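Local coordinates for protein phytochromobilin synthase (Solanum lycopersicum, PDB 6KME) that binds biliverdin IX alpha and, as a ferredoxin-dependent bilin reductase of the HY2 family, probably reduces it to phytochromobilin, the chromophore of plant phytochrome, at residues A[172-177]-A[228-233]. The protein carries 1 engineered substitution. Sequence-based numbering, arbitrary orientation.
Sequences LRFFSP and QHRYLT. With BLA (biliverdine IX alpha), chain B.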
# COMPACT_ATOMS: atom_id res chain seq x y z
N LEU A 172 7.72 -4.15 8.29
CA LEU A 172 8.80 -4.57 7.39
C LEU A 172 8.52 -5.91 6.75
O LEU A 172 9.04 -6.20 5.66
CB LEU A 172 10.13 -4.64 8.13
CG LEU A 172 11.05 -3.42 8.19
CD1 LEU A 172 12.49 -3.91 8.26
CD2 LEU A 172 10.90 -2.49 7.02
N ARG A 173 7.72 -6.77 7.40
CA ARG A 173 7.29 -8.04 6.81
C ARG A 173 6.71 -7.84 5.41
O ARG A 173 6.72 -8.77 4.60
CB ARG A 173 6.24 -8.72 7.70
CG ARG A 173 6.68 -9.02 9.15
CD ARG A 173 5.51 -9.39 10.10
NE ARG A 173 6.00 -9.71 11.45
CZ ARG A 173 5.23 -10.10 12.47
NH1 ARG A 173 3.92 -10.23 12.30
NH2 ARG A 173 5.77 -10.37 13.66
N PHE A 174 6.18 -6.65 5.13
CA PHE A 174 5.43 -6.38 3.92
C PHE A 174 6.15 -5.46 2.93
O PHE A 174 5.61 -5.19 1.86
CB PHE A 174 4.05 -5.80 4.28
CG PHE A 174 3.28 -6.66 5.24
CD1 PHE A 174 2.63 -7.82 4.80
CD2 PHE A 174 3.23 -6.36 6.61
CE1 PHE A 174 1.93 -8.64 5.68
CE2 PHE A 174 2.52 -7.17 7.50
CZ PHE A 174 1.87 -8.32 7.04
N PHE A 175 7.34 -4.97 3.26
CA PHE A 175 8.02 -4.00 2.40
C PHE A 175 9.08 -4.69 1.54
O PHE A 175 9.67 -5.69 1.94
CB PHE A 175 8.67 -2.89 3.23
CG PHE A 175 7.68 -1.92 3.84
CD1 PHE A 175 6.33 -1.95 3.49
CD2 PHE A 175 8.11 -0.98 4.77
CE1 PHE A 175 5.43 -1.06 4.05
CE2 PHE A 175 7.20 -0.07 5.34
CZ PHE A 175 5.87 -0.12 4.98
N SER A 176 9.31 -4.13 0.36
CA SER A 176 10.32 -4.62 -0.58
C SER A 176 11.64 -3.91 -0.34
O SER A 176 11.70 -2.93 0.40
CB SER A 176 9.83 -4.39 -2.00
OG SER A 176 10.31 -3.15 -2.49
N PRO A 177 12.74 -4.39 -0.95
CA PRO A 177 14.03 -3.69 -0.80
C PRO A 177 14.08 -2.33 -1.47
O PRO A 177 15.06 -1.61 -1.25
CB PRO A 177 15.04 -4.65 -1.45
CG PRO A 177 14.32 -5.97 -1.59
CD PRO A 177 12.88 -5.62 -1.75
N GLN A 228 -2.24 -12.79 -0.32
CA GLN A 228 -2.95 -11.52 -0.46
C GLN A 228 -3.95 -11.30 0.67
O GLN A 228 -4.05 -10.19 1.20
CB GLN A 228 -3.67 -11.44 -1.82
CG GLN A 228 -4.35 -10.08 -2.03
CD GLN A 228 -4.94 -9.85 -3.42
OE1 GLN A 228 -5.81 -9.00 -3.59
NE2 GLN A 228 -4.46 -10.59 -4.42
N HIS A 229 -4.69 -12.35 1.06
CA HIS A 229 -5.67 -12.20 2.14
C HIS A 229 -4.99 -11.82 3.45
O HIS A 229 -5.48 -10.95 4.18
CB HIS A 229 -6.47 -13.49 2.32
CG HIS A 229 -7.53 -13.39 3.37
ND1 HIS A 229 -7.46 -14.05 4.57
CD2 HIS A 229 -8.68 -12.66 3.42
CE1 HIS A 229 -8.51 -13.76 5.31
NE2 HIS A 229 -9.27 -12.92 4.63
N ARG A 230 -3.85 -12.45 3.75
CA ARG A 230 -3.08 -12.10 4.94
C ARG A 230 -2.66 -10.64 4.92
O ARG A 230 -2.74 -9.94 5.94
CB ARG A 230 -1.86 -13.02 5.05
CG ARG A 230 -0.93 -12.74 6.25
CD ARG A 230 0.23 -13.77 6.27
NE ARG A 230 1.30 -13.38 7.20
CZ ARG A 230 2.37 -12.66 6.86
NH1 ARG A 230 2.53 -12.25 5.61
NH2 ARG A 230 3.29 -12.35 7.78
N TYR A 231 -2.20 -10.16 3.76
CA TYR A 231 -1.81 -8.76 3.60
C TYR A 231 -2.99 -7.82 3.83
O TYR A 231 -2.87 -6.82 4.55
CB TYR A 231 -1.20 -8.56 2.21
CG TYR A 231 -0.96 -7.13 1.77
CD1 TYR A 231 0.31 -6.56 1.88
CD2 TYR A 231 -1.98 -6.36 1.21
CE1 TYR A 231 0.56 -5.26 1.46
CE2 TYR A 231 -1.75 -5.06 0.79
CZ TYR A 231 -0.47 -4.52 0.91
OH TYR A 231 -0.22 -3.23 0.49
N LEU A 232 -4.14 -8.11 3.21
CA LEU A 232 -5.32 -7.28 3.41
C LEU A 232 -5.77 -7.32 4.86
O LEU A 232 -6.26 -6.32 5.40
CB LEU A 232 -6.48 -7.77 2.51
CG LEU A 232 -6.22 -7.75 1.01
CD1 LEU A 232 -7.37 -8.45 0.25
CD2 LEU A 232 -6.04 -6.31 0.54
N THR A 233 -5.64 -8.47 5.50
CA THR A 233 -6.07 -8.60 6.88
C THR A 233 -5.20 -7.76 7.80
O THR A 233 -5.72 -7.05 8.68
CB THR A 233 -6.04 -10.07 7.30
OG1 THR A 233 -6.99 -10.81 6.54
CG2 THR A 233 -6.36 -10.20 8.78
CHA BLA B . 2.19 7.16 9.73
NA BLA B . 2.02 5.32 7.91
C1A BLA B . 2.65 5.89 9.03
C2A BLA B . 3.80 5.04 9.36
C3A BLA B . 3.81 3.94 8.40
C4A BLA B . 2.70 4.13 7.52
CMA BLA B . 4.80 2.77 8.29
CAA BLA B . 4.73 5.34 10.57
CBA BLA B . 4.08 4.86 11.83
CGA BLA B . 4.46 3.36 12.12
O1A BLA B . 5.65 3.21 12.11
O2A BLA B . 3.51 2.66 12.30
CHB BLA B . 2.27 3.28 6.32
NB BLA B . 2.57 0.99 7.07
C1B BLA B . 2.06 1.92 6.13
C2B BLA B . 1.79 0.99 4.86
C3B BLA B . 1.88 -0.35 5.23
C4B BLA B . 2.34 -0.37 6.68
CMB BLA B . 1.24 1.60 3.59
OB BLA B . 2.48 -1.29 7.48
CAB BLA B . 1.73 -1.72 4.62
CBB BLA B . 1.76 -3.01 5.03
NC BLA B . -1.83 7.35 6.28
C1C BLA B . -2.39 6.77 5.12
C2C BLA B . -3.79 7.39 4.99
C3C BLA B . -3.95 8.29 6.05
C4C BLA B . -2.67 8.28 6.92
CMC BLA B . -4.68 6.96 3.81
OC BLA B . -1.72 5.95 4.51
CAC BLA B . -5.15 9.12 6.31
CBC BLA B . -6.47 8.92 6.12
CHD BLA B . -2.24 8.90 8.06
ND BLA B . 0.02 7.74 8.60
C1D BLA B . -0.96 8.62 8.83
C2D BLA B . -0.70 9.47 10.06
C3D BLA B . 0.52 9.05 10.58
C4D BLA B . 1.03 7.91 9.65
CMD BLA B . -1.70 10.53 10.49
CAD BLA B . 1.33 9.50 11.80
CBD BLA B . 0.72 9.09 13.12
CGD BLA B . 0.77 7.52 13.43
O1D BLA B . -0.33 7.11 13.77
O2D BLA B . 1.87 7.02 13.28
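Phe-174 reaches from the loop between strands 167-168 and 180-185 to Tyr-231 and Arg-230 on helix 218-238, joining the two within the alpha/beta/alpha sandwich of the ferredoxin-dependent bilin reductases and lining the biliverdin pocket. Its CB meets the vinyl carbon CBB of the bilin at 3.7 Å. CG and CD2 follow, each 4.0 Å from that same CBB. The first torsion sets CG anti to the carbonyl carbon (chi1 -54°), directing the ring out of the loop toward the helix. There CD1 packs obliquely on CD1 of Tyr-231 at 3.9 Å, while the Tyr-231 hydroxyl is hydrogen-bonded to Asn-131. Farther out, CE1 lies 3.7 Å from NH1 of Arg-230, and CZ comes over one face of the guanidinium, the two planes inclined by 34°. The ring of Trp-234, one helical turn past Arg-230, stacks with that of Phe-174. With an alanine in its place, CBB would probably lose the phenyl ring beside it, Tyr-231 CD1 its partner, and the Arg-230 guanidinium some of its hold. Next along the loop, Phe-175 packs on the bilin ring that carries CAB, on the same side of its plane as Phe-174 CB, its CE1 standing 3.8 Å from CAB and its CZ 3.9 Å from C4B.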